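Local coordinates for protein NDP-N-acetyl-D-galactosaminuronic acid dehydrogenase (Methanosarcina mazei Go1, PDB 3G79) that probably oxidises UDP-N-acetyl-D-mannosamine to the corresponding uronate with two molecules of NAD+, at residues A33-A38 and P75-L80; V105-Q110 and R131-Y136; A287-H292 and L324-N329; S428-D433 and N451-D456. One frame throughout, in Å; residues are numbered along the deposited sequence.

How the contacts relate
The contacts follow one another along the chain from the NAD-binding to the UDP-binding end. Contacts 1 and 2 share the NAD-binding domain, their centres 20 Å apart and their nearest atoms about 4 Å: both involve helices packed round one Rossmann-type sheet, contact 2 joining helix to strand and contact 1 two helices. Contact 3 ties the loop 287-292 to the long helix 321-345; its nearest atoms are about 11 Å from contact 2 and about 8 Å from contact 4. Contact 4 belongs to the UDP-binding domain, its centre 53 Å from that of contact 2. Contact 3 thus lies between the nucleotide-binding domains, near where the active-site cleft of this family would be expected.

Contact 1: residues A33-A38 and P75-L80; sequences AAVLFA and PGLEEL
Leu80 extends across to Val35 because its CG is anti to the backbone N (chi1 -171°), which carries both methyls away from helix 77-86 and onto helix 30-39. A second torsion near +46° then spreads the fork, so that CD2 goes to the Val35 and Leu36 side chains and CD1 passes the Val35 backbone, 4.1 Å from Val35 O. The valine answers with one branch: Val35 CG1 points at the leucine stem and lies 3.8 Å from Leu80 CB. The two side chains run side by side, pointing opposite ways. The modelled carbons round Leu80 CG and CD2 sit too close to their neighbours, so the exact fit there is doubtful. Leu36 reaches the same leucine from the next position on its helix, at about a right angle, bringing its CD1 to the CD2 branch. Leu77, almost one turn before Leu80, adds a looser touch, its CD1 being 4.5 Å from Val35 CG1. That first turn starts at the N-cap Gly76, whose O receives Leu80 N at 2.6 Å. Ile81 and Val84 extend the apolar surface met by Val35, while Ala34 and Phe37 face strands 20-24 and 45-49 of the Rossmann-type sheet. Shortened to an alanine here, the side chain would probably leave Val35 CG1 and Leu36 CD1 without their leucine partner and open a gap between the helices. All the touching side chains are buried hydrocarbon and no hydrogen bond crosses, so this contact depends on shape and on exclusion of water.

Contact 2: residues V105-Q110 and R131-Y136; sequences VTLAIQ and RNVGKY
Val133 is the one residue of 131-136 that meets the strand segment, touching both Val105 and Leu107. Its CB leaves helix 124-136 toward the strand but stays back from it, 4.9 Å from Leu107 CD2. A chi1 of 173° sets Val133 CG1 anti to the backbone N, which leaves CG2 beside that N, on the strand side, as the tip that does the touching. Val133 CG2 lies 4.0 Å from Val105 CG1 and 4.2 Å from Leu107 CD2. Val105 CG1 and Leu107 CD2 are themselves 6.2 Å apart, so CG2 comes down between residues that stand on the same face of the strand with Thr106 turned to the other. Strand 104-107, helix 124-136 and strand 142-145 form a beta-alpha-beta unit of the Rossmann-type NAD-binding domain, and this contact lays the helix over its first strand. The two valines interdigitate from opposing directions, whereas Leu107 meets Val133 at a slant. Leu107 gets its CD2 there by setting CG beside the backbone N (chi1 -63°). Further neighbours complete the packing: Leu24 touches both valines, Val143 of the adjoining strand touches Leu107 and Val133, and Leu162 of helix 154-166 also packs on Val133. Beyond the strand the chain runs on to Gln110, whose OE1 accepts a hydrogen bond from Tyr28 N.

Contact 3: residues A287-H292 and L324-N329; sequences AGVGGH and LARKVN
Gly288 of the loop passes helix 321-345 with its CA 5.5 Å from the CA of Asn329, in a backbone conformation (phi 149°, psi 178°) that calls for glycine. Water 1 joins the two backbones, accepting from Val289 N at 2.6 Å and donating to Asn329 O at 2.6 Å. Val289 then divides its methyls between two polar residues. Val289 CG2, beside its own backbone N, rests on the Asn329 side chain, 3.6 Å from both Asn329 CG and Asn329 ND2. Val289 CG1 approaches the guanidinium obliquely and is 4.0 Å from Arg326 NH1; the arginine is bent at chi2 and chi3, which folds its end back toward the loop. The polar ends are held elsewhere: Asp243 takes a salt bridge from Arg326 NH1 and a hydrogen bond from Asn329 ND2, Asp330 pairs with Arg326 NH2, and Asn250 ND2 binds Asn329 OD1. Val289 thus covers a buried network it does not bond to. On the same helix Leu324 packs on Ile321 of the second subunit. In relatives a Gly-Gly-x-Cys run like the one that begins at Gly290 carries the catalytic cysteine, so the loop probably borders the active site.

Contact 4: residues S428-D433 and N451-D456; sequences SSLKAD and NVIEPD
Van der Waals contact between Ser428 and Val452 joins the two segments at the exposed Ser428. Ser428 OG lies alongside the valine, 3.9 Å from Val452 CB and 3.8 Å from Val452 O. Val452 CG2 faces the serine backbone instead, 4.2 Å from Ser428 N. Deeper in, the contact is apolar: Leu430 CD2 and Ile453 CD1 approach to 4.5 Å, a loose touch between buried methyls. Leu430 reaches inward with CG anti to its backbone N (chi1 -178°), and Ile453 also packs on Val420, Phe458 and Tyr465. Polar bonds do not cross between the segments but fix each one. Glu454, the N-cap of helix 455-459, accepts weakly from Asp456 N at its OE2 (3.2 Å, 162° at the hydrogen), while its OE1 takes Glu457 N. Glu457 OE1 in turn receives Ala432 N at the start of helix 432-439, and Asp448 OD2 holds Ile453 N. Segment 428-433 follows strand 417-420 and segment 451-456 follows strand 445-448; these neighbouring strands are parallel, and the arrangement is that of adjacent strand-to-helix connections in the Rossmann-like fold of the UDP-binding domain.

Contact 1: residues A33-A38 and P75-L80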
loop_
_atom_site.group_PDB
_atom_site.type_symbol
_atom_site.label_atom_id
_atom_site.label_comp_id
_atom_site.label_asym_id
_atom_site.label_seq_id
_atom_site.Cartn_x
_atom_site.Cartn_y
_atom_site.Cartn_z
ATOM N N ALA A 33 -15.562 27.034 -9.159
ATOM C CA ALA A 33 -14.715 26.970 -10.346
ATOM C C ALA A 33 -14.859 28.198 -11.190
ATOM O O ALA A 33 -13.877 28.887 -11.403
ATOM C CB ALA A 33 -15.000 25.718 -11.164
ATOM N N ALA A 34 -16.076 28.492 -11.651
ATOM C CA ALA A 34 -16.308 29.591 -12.585
ATOM C C ALA A 34 -15.852 30.850 -11.927
ATOM O O ALA A 34 -15.330 31.764 -12.555
ATOM C CB ALA A 34 -17.765 29.725 -12.908
ATOM N N VAL A 35 -16.016 30.882 -10.627
ATOM C CA VAL A 35 -15.911 32.143 -9.937
ATOM C C VAL A 35 -14.455 32.369 -9.521
ATOM O O VAL A 35 -13.999 33.515 -9.407
ATOM C CB VAL A 35 -16.993 32.161 -8.836
ATOM C CG1 VAL A 35 -16.508 32.696 -7.557
ATOM C CG2 VAL A 35 -18.278 32.839 -9.361
ATOM N N LEU A 36 -13.710 31.266 -9.389
ATOM C CA LEU A 36 -12.281 31.327 -9.188
ATOM C C LEU A 36 -11.584 31.807 -10.473
ATOM O O LEU A 36 -10.713 32.695 -10.419
ATOM C CB LEU A 36 -11.765 29.948 -8.771
ATOM C CG LEU A 36 -11.380 29.572 -7.337
ATOM C CD1 LEU A 36 -11.665 30.641 -6.326
ATOM C CD2 LEU A 36 -12.059 28.286 -6.940
ATOM N N PHE A 37 -11.989 31.247 -11.619
ATOM C CA PHE A 37 -11.490 31.704 -12.915
ATOM C C PHE A 37 -11.711 33.211 -13.062
ATOM O O PHE A 37 -10.805 33.926 -13.468
ATOM C CB PHE A 37 -12.238 31.037 -14.072
ATOM C CG PHE A 37 -11.894 29.588 -14.315
ATOM C CD1 PHE A 37 -10.567 29.140 -14.288
ATOM C CD2 PHE A 37 -12.915 28.681 -14.655
ATOM C CE1 PHE A 37 -10.271 27.786 -14.546
ATOM C CE2 PHE A 37 -12.636 27.341 -14.928
ATOM C CZ PHE A 37 -11.309 26.881 -14.854
ATOM N N ALA A 38 -12.910 33.696 -12.724
ATOM C CA ALA A 38 -13.231 35.093 -12.972
ATOM C C ALA A 38 -12.417 36.046 -12.054
ATOM O O ALA A 38 -12.119 37.180 -12.424
ATOM C CB ALA A 38 -14.772 35.347 -12.887
ATOM N N PRO A 75 -17.093 30.062 3.616
ATOM C CA PRO A 75 -17.697 31.408 3.692
ATOM C C PRO A 75 -16.804 32.491 3.095
ATOM O O PRO A 75 -16.527 33.529 3.730
ATOM C CB PRO A 75 -17.973 31.604 5.193
ATOM C CG PRO A 75 -18.276 30.181 5.690
ATOM C CD PRO A 75 -17.346 29.271 4.846
ATOM N N GLY A 76 -16.343 32.187 1.886
ATOM C CA GLY A 76 -15.831 33.149 0.937
ATOM C C GLY A 76 -16.615 33.010 -0.366
ATOM O O GLY A 76 -16.513 33.873 -1.249
ATOM N N LEU A 77 -17.410 31.940 -0.490
ATOM C CA LEU A 77 -18.088 31.690 -1.760
ATOM C C LEU A 77 -18.947 32.873 -2.158
ATOM O O LEU A 77 -18.676 33.505 -3.171
ATOM C CB LEU A 77 -18.876 30.375 -1.791
ATOM C CG LEU A 77 -19.490 30.076 -3.180
ATOM C CD1 LEU A 77 -18.524 30.345 -4.352
ATOM C CD2 LEU A 77 -20.038 28.667 -3.291
ATOM N N GLU A 78 -19.938 33.205 -1.345
ATOM C CA GLU A 78 -20.799 34.360 -1.615
ATOM C C GLU A 78 -20.016 35.679 -1.788
ATOM O O GLU A 78 -20.425 36.561 -2.558
ATOM C CB GLU A 78 -21.870 34.487 -0.528
ATOM C CG GLU A 78 -22.907 35.558 -0.827
ATOM C CD GLU A 78 -24.355 35.103 -0.593
ATOM O OE1 GLU A 78 -24.611 33.879 -0.396
ATOM O OE2 GLU A 78 -25.231 35.987 -0.629
ATOM N N GLU A 79 -18.892 35.811 -1.079
ATOM C CA GLU A 79 -18.079 37.039 -1.166
ATOM C C GLU A 79 -17.271 37.051 -2.475
ATOM O O GLU A 79 -17.105 38.091 -3.106
ATOM C CB GLU A 79 -17.165 37.202 0.058
ATOM C CG GLU A 79 -17.917 37.380 1.401
ATOM C CD GLU A 79 -18.301 36.045 2.103
ATOM O OE1 GLU A 79 -18.564 36.092 3.331
ATOM O OE2 GLU A 79 -18.349 34.968 1.445
ATOM N N LEU A 80 -16.798 35.874 -2.872
ATOM C CA LEU A 80 -16.130 35.706 -4.142
ATOM C C LEU A 80 -17.069 36.083 -5.315
ATOM O O LEU A 80 -16.697 36.898 -6.152
ATOM C CB LEU A 80 -15.588 34.280 -4.264
ATOM C CG LEU A 80 -14.667 34.005 -5.457
ATOM C CD1 LEU A 80 -13.618 35.094 -5.639
ATOM C CD2 LEU A 80 -14.025 32.615 -5.362
#

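Contact 2: residues V105-Q110 and R131-Y136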
loop_
_atom_site.group_PDB
_atom_site.type_symbol
_atom_site.label_atom_id
_atom_site.label_comp_id
_atom_site.label_asym_id
_atom_site.label_seq_id
_atom_site.Cartn_x
_atom_site.Cartn_y
_atom_site.Cartn_z
ATOM N N VAL A 105 -14.153 26.391 -22.592
ATOM C CA VAL A 105 -15.352 26.030 -21.874
ATOM C C VAL A 105 -15.073 24.787 -21.074
ATOM O O VAL A 105 -14.499 23.838 -21.578
ATOM C CB VAL A 105 -16.519 25.714 -22.793
ATOM C CG1 VAL A 105 -17.771 25.518 -21.996
ATOM C CG2 VAL A 105 -16.715 26.825 -23.752
ATOM N N THR A 106 -15.574 24.804 -19.847
ATOM C CA THR A 106 -15.468 23.731 -18.875
ATOM C C THR A 106 -16.869 23.106 -18.570
ATOM O O THR A 106 -17.871 23.837 -18.415
ATOM C CB THR A 106 -14.781 24.326 -17.644
ATOM O OG1 THR A 106 -13.479 23.766 -17.509
ATOM C CG2 THR A 106 -15.581 24.141 -16.412
ATOM N N LEU A 107 -16.928 21.770 -18.527
ATOM C CA LEU A 107 -18.125 21.026 -18.098
ATOM C C LEU A 107 -17.940 20.477 -16.733
ATOM O O LEU A 107 -17.232 19.486 -16.540
ATOM C CB LEU A 107 -18.440 19.837 -19.010
ATOM C CG LEU A 107 -18.738 20.386 -20.396
ATOM C CD1 LEU A 107 -17.632 19.961 -21.336
ATOM C CD2 LEU A 107 -20.085 19.896 -20.820
ATOM N N ALA A 108 -18.633 21.118 -15.805
ATOM C CA ALA A 108 -18.543 20.855 -14.384
ATOM C C ALA A 108 -19.917 20.451 -13.899
ATOM O O ALA A 108 -20.453 21.008 -12.965
ATOM C CB ALA A 108 -18.041 22.145 -13.651
ATOM N N ILE A 109 -20.495 19.464 -14.547
ATOM C CA ILE A 109 -21.889 19.190 -14.334
ATOM C C ILE A 109 -21.978 18.033 -13.363
ATOM O O ILE A 109 -21.312 17.002 -13.578
ATOM C CB ILE A 109 -22.568 18.918 -15.676
ATOM C CG1 ILE A 109 -22.850 20.242 -16.391
ATOM C CG2 ILE A 109 -23.848 18.081 -15.490
ATOM C CD1 ILE A 109 -23.248 20.123 -17.842
ATOM N N GLN A 110 -22.749 18.208 -12.279
ATOM C CA GLN A 110 -22.959 17.131 -11.315
ATOM C C GLN A 110 -23.228 15.839 -12.083
ATOM O O GLN A 110 -24.017 15.806 -13.028
ATOM C CB GLN A 110 -24.081 17.460 -10.301
ATOM C CG GLN A 110 -23.602 18.304 -9.051
ATOM C CD GLN A 110 -24.737 19.080 -8.287
ATOM O OE1 GLN A 110 -24.474 20.088 -7.596
ATOM N NE2 GLN A 110 -25.990 18.609 -8.424
ATOM N N ARG A 131 -23.225 18.092 -25.613
ATOM C CA ARG A 131 -24.033 18.467 -26.770
ATOM C C ARG A 131 -24.106 19.995 -26.893
ATOM O O ARG A 131 -23.704 20.569 -27.904
ATOM C CB ARG A 131 -25.422 17.831 -26.690
ATOM C CG ARG A 131 -25.468 16.280 -26.955
ATOM C CD ARG A 131 -26.777 15.827 -27.680
ATOM N NE ARG A 131 -27.165 14.413 -27.538
ATOM C CZ ARG A 131 -27.969 13.946 -26.572
ATOM N NH1 ARG A 131 -28.314 12.655 -26.537
ATOM N NH2 ARG A 131 -28.439 14.764 -25.617
ATOM N N ASN A 132 -24.564 20.694 -25.864
ATOM C CA ASN A 132 -24.609 22.147 -25.993
ATOM C C ASN A 132 -23.276 22.755 -26.400
ATOM O O ASN A 132 -23.219 23.599 -27.323
ATOM C CB ASN A 132 -25.115 22.799 -24.735
ATOM C CG ASN A 132 -26.614 22.925 -24.721
ATOM O OD1 ASN A 132 -27.191 23.000 -23.652
ATOM N ND2 ASN A 132 -27.260 22.969 -25.905
ATOM N N VAL A 133 -22.207 22.330 -25.714
ATOM C CA VAL A 133 -20.854 22.667 -26.150
ATOM C C VAL A 133 -20.588 22.334 -27.638
ATOM O O VAL A 133 -20.248 23.233 -28.423
ATOM C CB VAL A 133 -19.801 22.051 -25.222
ATOM C CG1 VAL A 133 -18.372 22.255 -25.772
ATOM C CG2 VAL A 133 -19.938 22.689 -23.890
ATOM N N GLY A 134 -20.739 21.058 -28.017
ATOM C CA GLY A 134 -20.519 20.667 -29.397
ATOM C C GLY A 134 -21.283 21.588 -30.342
ATOM O O GLY A 134 -20.744 22.033 -31.347
ATOM N N LYS A 135 -22.532 21.887 -29.982
ATOM C CA LYS A 135 -23.449 22.664 -30.780
ATOM C C LYS A 135 -22.878 24.000 -31.135
ATOM O O LYS A 135 -23.169 24.516 -32.213
ATOM C CB LYS A 135 -24.760 22.860 -30.021
ATOM C CG LYS A 135 -25.874 23.561 -30.791
ATOM C CD LYS A 135 -27.232 22.838 -30.619
ATOM C CE LYS A 135 -27.698 22.800 -29.146
ATOM N NZ LYS A 135 -28.245 21.459 -28.724
ATOM N N TYR A 136 -22.072 24.580 -30.240
ATOM C CA TYR A 136 -21.618 25.963 -30.466
ATOM C C TYR A 136 -20.085 26.077 -30.608
ATOM O O TYR A 136 -19.523 27.168 -30.791
ATOM C CB TYR A 136 -22.208 26.902 -29.409
ATOM C CG TYR A 136 -23.712 27.047 -29.493
ATOM C CD1 TYR A 136 -24.312 27.766 -30.547
ATOM C CD2 TYR A 136 -24.552 26.464 -28.537
ATOM C CE1 TYR A 136 -25.703 27.900 -30.650
ATOM C CE2 TYR A 136 -25.966 26.598 -28.631
ATOM C CZ TYR A 136 -26.520 27.317 -29.690
ATOM O OH TYR A 136 -27.879 27.469 -29.804
#

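Contact 3: residues A287-H292 and L324-N329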
loop_
_atom_site.group_PDB
_atom_site.type_symbol
_atom_site.label_atom_id
_atom_site.label_comp_id
_atom_site.label_asym_id
_atom_site.label_seq_id
_atom_site.Cartn_x
_atom_site.Cartn_y
_atom_site.Cartn_z
ATOM N N ALA A 287 -15.607 -3.772 9.394
ATOM C CA ALA A 287 -16.807 -4.503 9.003
ATOM C C ALA A 287 -17.095 -4.418 7.526
ATOM O O ALA A 287 -17.973 -5.101 7.049
ATOM C CB ALA A 287 -18.016 -3.996 9.795
ATOM N N GLY A 288 -16.361 -3.596 6.785
ATOM C CA GLY A 288 -16.536 -3.581 5.342
ATOM C C GLY A 288 -16.281 -2.239 4.720
ATOM O O GLY A 288 -15.979 -1.309 5.423
ATOM N N VAL A 289 -16.383 -2.141 3.393
ATOM C CA VAL A 289 -16.099 -0.900 2.689
ATOM C C VAL A 289 -17.412 -0.362 2.086
ATOM O O VAL A 289 -18.226 -1.110 1.510
ATOM C CB VAL A 289 -15.058 -1.139 1.564
ATOM C CG1 VAL A 289 -14.952 0.050 0.646
ATOM C CG2 VAL A 289 -13.713 -1.557 2.121
ATOM N N GLY A 290 -17.629 0.944 2.228
ATOM C CA GLY A 290 -18.841 1.538 1.688
ATOM C C GLY A 290 -18.455 2.578 0.685
ATOM O O GLY A 290 -17.259 2.794 0.473
ATOM N N GLY A 291 -19.468 3.239 0.101
ATOM C CA GLY A 291 -19.290 4.404 -0.794
ATOM C C GLY A 291 -19.492 4.036 -2.250
ATOM O O GLY A 291 -19.895 2.909 -2.555
ATOM N N HIS A 292 -19.241 4.964 -3.167
ATOM C CA HIS A 292 -19.364 4.657 -4.580
ATOM C C HIS A 292 -18.018 4.278 -5.144
ATOM O O HIS A 292 -17.813 3.148 -5.600
ATOM C CB HIS A 292 -19.921 5.836 -5.358
ATOM C CG HIS A 292 -21.351 6.108 -5.076
ATOM N ND1 HIS A 292 -22.337 5.161 -5.268
ATOM C CD2 HIS A 292 -21.976 7.221 -4.616
ATOM C CE1 HIS A 292 -23.509 5.677 -4.932
ATOM N NE2 HIS A 292 -23.319 6.927 -4.535
ATOM N N LEU A 324 -9.762 -9.165 -6.539
ATOM C CA LEU A 324 -9.749 -9.945 -5.341
ATOM C C LEU A 324 -9.623 -9.104 -4.089
ATOM O O LEU A 324 -10.040 -9.527 -3.002
ATOM C CB LEU A 324 -8.763 -11.096 -5.468
ATOM C CG LEU A 324 -7.702 -11.332 -4.409
ATOM C CD1 LEU A 324 -7.568 -12.810 -4.001
ATOM C CD2 LEU A 324 -6.447 -10.833 -5.058
ATOM N N ALA A 325 -9.162 -7.874 -4.222
ATOM C CA ALA A 325 -9.422 -6.899 -3.139
ATOM C C ALA A 325 -10.928 -6.638 -2.909
ATOM O O ALA A 325 -11.406 -6.597 -1.759
ATOM C CB ALA A 325 -8.728 -5.606 -3.404
ATOM N N ARG A 326 -11.671 -6.442 -3.994
ATOM C CA ARG A 326 -13.121 -6.232 -3.867
ATOM C C ARG A 326 -13.796 -7.395 -3.116
ATOM O O ARG A 326 -14.746 -7.183 -2.359
ATOM C CB ARG A 326 -13.782 -6.010 -5.240
ATOM C CG ARG A 326 -13.553 -4.618 -5.877
ATOM C CD ARG A 326 -13.858 -3.448 -4.916
ATOM N NE ARG A 326 -15.057 -3.717 -4.138
ATOM C CZ ARG A 326 -15.247 -3.358 -2.885
ATOM N NH1 ARG A 326 -14.346 -2.656 -2.187
ATOM N NH2 ARG A 326 -16.381 -3.676 -2.322
ATOM N N LYS A 327 -13.290 -8.616 -3.281
ATOM C CA LYS A 327 -13.968 -9.752 -2.655
ATOM C C LYS A 327 -13.637 -9.900 -1.167
ATOM O O LYS A 327 -14.495 -10.340 -0.375
ATOM C CB LYS A 327 -13.676 -11.043 -3.384
ATOM C CG LYS A 327 -14.305 -11.182 -4.755
ATOM C CD LYS A 327 -13.644 -12.423 -5.397
ATOM C CE LYS A 327 -14.066 -12.691 -6.838
ATOM N NZ LYS A 327 -13.035 -13.578 -7.409
ATOM N N VAL A 328 -12.396 -9.568 -0.792
ATOM C CA VAL A 328 -11.971 -9.588 0.610
ATOM C C VAL A 328 -12.890 -8.592 1.333
ATOM O O VAL A 328 -13.693 -8.970 2.205
ATOM C CB VAL A 328 -10.454 -9.293 0.755
ATOM C CG1 VAL A 328 -10.054 -9.014 2.183
ATOM C CG2 VAL A 328 -9.654 -10.459 0.258
ATOM N N ASN A 329 -12.856 -7.350 0.889
ATOM C CA ASN A 329 -13.668 -6.299 1.459
ATOM C C ASN A 329 -15.194 -6.562 1.448
ATOM O O ASN A 329 -15.879 -6.202 2.422
ATOM C CB ASN A 329 -13.309 -4.980 0.780
ATOM C CG ASN A 329 -11.908 -4.474 1.169
ATOM O OD1 ASN A 329 -11.335 -4.873 2.199
ATOM N ND2 ASN A 329 -11.353 -3.580 0.343
HETATM O O HOH W 1 -17.657 -4.264 2.600
#

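Contact 4: residues S428-D433 and N451-D456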
loop_
_atom_site.group_PDB
_atom_site.type_symbol
_atom_site.label_atom_id
_atom_site.label_comp_id
_atom_site.label_asym_id
_atom_site.label_seq_id
_atom_site.Cartn_x
_atom_site.Cartn_y
_atom_site.Cartn_z
ATOM N N SER A 428 -17.861 4.620 21.249
ATOM C CA SER A 428 -16.586 4.608 21.984
ATOM C C SER A 428 -16.807 4.943 23.460
ATOM O O SER A 428 -15.984 4.592 24.317
ATOM C CB SER A 428 -15.575 5.580 21.351
ATOM O OG SER A 428 -14.258 5.018 21.350
ATOM N N SER A 429 -17.927 5.617 23.742
ATOM C CA SER A 429 -18.311 5.934 25.105
ATOM C C SER A 429 -19.187 4.848 25.726
ATOM O O SER A 429 -19.383 4.847 26.938
ATOM C CB SER A 429 -18.971 7.313 25.188
ATOM O OG SER A 429 -20.192 7.324 24.486
ATOM N N LEU A 430 -19.681 3.899 24.926
ATOM C CA LEU A 430 -20.481 2.787 25.468
ATOM C C LEU A 430 -19.762 2.073 26.617
ATOM O O LEU A 430 -18.662 1.517 26.443
ATOM C CB LEU A 430 -20.879 1.784 24.367
ATOM C CG LEU A 430 -21.767 0.580 24.737
ATOM C CD1 LEU A 430 -23.218 0.968 24.975
ATOM C CD2 LEU A 430 -21.708 -0.490 23.688
ATOM N N LYS A 431 -20.399 2.080 27.783
ATOM C CA LYS A 431 -19.825 1.475 28.993
ATOM C C LYS A 431 -20.448 0.101 29.271
ATOM O O LYS A 431 -21.668 -0.083 29.106
ATOM C CB LYS A 431 -19.947 2.426 30.213
ATOM C CG LYS A 431 -20.996 3.541 30.063
ATOM C CD LYS A 431 -21.577 4.015 31.417
ATOM C CE LYS A 431 -22.870 4.855 31.215
ATOM N NZ LYS A 431 -23.865 4.753 32.350
ATOM N N ALA A 432 -19.610 -0.857 29.681
ATOM C CA ALA A 432 -20.051 -2.240 29.841
ATOM C C ALA A 432 -21.311 -2.413 30.723
ATOM O O ALA A 432 -22.264 -3.069 30.312
ATOM C CB ALA A 432 -18.889 -3.138 30.346
ATOM N N ASP A 433 -21.300 -1.830 31.921
ATOM C CA ASP A 433 -22.410 -1.911 32.877
ATOM C C ASP A 433 -23.756 -1.681 32.226
ATOM O O ASP A 433 -24.711 -2.445 32.421
ATOM C CB ASP A 433 -22.284 -0.803 33.927
ATOM C CG ASP A 433 -21.263 -1.091 34.967
ATOM O OD1 ASP A 433 -20.919 -2.270 35.150
ATOM O OD2 ASP A 433 -20.804 -0.106 35.601
ATOM N N ASN A 451 -13.153 -1.487 16.234
ATOM C CA ASN A 451 -12.103 -1.202 17.217
ATOM C C ASN A 451 -12.461 -0.042 18.163
ATOM O O ASN A 451 -11.603 0.752 18.479
ATOM C CB ASN A 451 -10.754 -0.895 16.537
ATOM C CG ASN A 451 -9.568 -0.925 17.521
ATOM O OD1 ASN A 451 -9.502 -1.759 18.409
ATOM N ND2 ASN A 451 -8.638 -0.001 17.363
ATOM N N VAL A 452 -13.714 0.058 18.612
ATOM C CA VAL A 452 -14.077 1.048 19.628
ATOM C C VAL A 452 -14.326 0.490 21.034
ATOM O O VAL A 452 -14.364 1.241 21.994
ATOM C CB VAL A 452 -15.297 1.880 19.203
ATOM C CG1 VAL A 452 -15.141 2.360 17.768
ATOM C CG2 VAL A 452 -16.573 1.101 19.375
ATOM N N ILE A 453 -14.492 -0.823 21.154
ATOM C CA ILE A 453 -14.818 -1.462 22.433
ATOM C C ILE A 453 -13.554 -2.032 23.064
ATOM O O ILE A 453 -12.807 -2.803 22.443
ATOM C CB ILE A 453 -15.959 -2.532 22.269
ATOM C CG1 ILE A 453 -17.308 -1.908 22.575
ATOM C CG2 ILE A 453 -15.888 -3.634 23.264
ATOM C CD1 ILE A 453 -18.029 -1.523 21.396
ATOM N N GLU A 454 -13.313 -1.641 24.304
ATOM C CA GLU A 454 -12.187 -2.163 25.052
ATOM C C GLU A 454 -12.611 -3.520 25.608
ATOM O O GLU A 454 -13.513 -3.593 26.441
ATOM C CB GLU A 454 -11.775 -1.191 26.170
ATOM C CG GLU A 454 -10.316 -1.333 26.626
ATOM C CD GLU A 454 -10.080 -2.541 27.521
ATOM O OE1 GLU A 454 -10.660 -2.577 28.628
ATOM O OE2 GLU A 454 -9.308 -3.449 27.126
ATOM N N PRO A 455 -11.954 -4.598 25.145
ATOM C CA PRO A 455 -12.315 -5.983 25.484
ATOM C C PRO A 455 -12.382 -6.271 26.982
ATOM O O PRO A 455 -13.358 -6.873 27.437
ATOM C CB PRO A 455 -11.198 -6.829 24.847
ATOM C CG PRO A 455 -10.526 -5.939 23.855
ATOM C CD PRO A 455 -10.732 -4.515 24.320
ATOM N N ASP A 456 -11.373 -5.869 27.758
ATOM C CA ASP A 456 -11.317 -6.356 29.135
ATOM C C ASP A 456 -12.427 -5.817 30.010
ATOM O O ASP A 456 -12.971 -6.542 30.846
ATOM C CB ASP A 456 -9.937 -6.169 29.752
ATOM C CG ASP A 456 -8.863 -7.004 29.034
ATOM O OD1 ASP A 456 -9.215 -7.968 28.329
ATOM O OD2 ASP A 456 -7.665 -6.694 29.163
#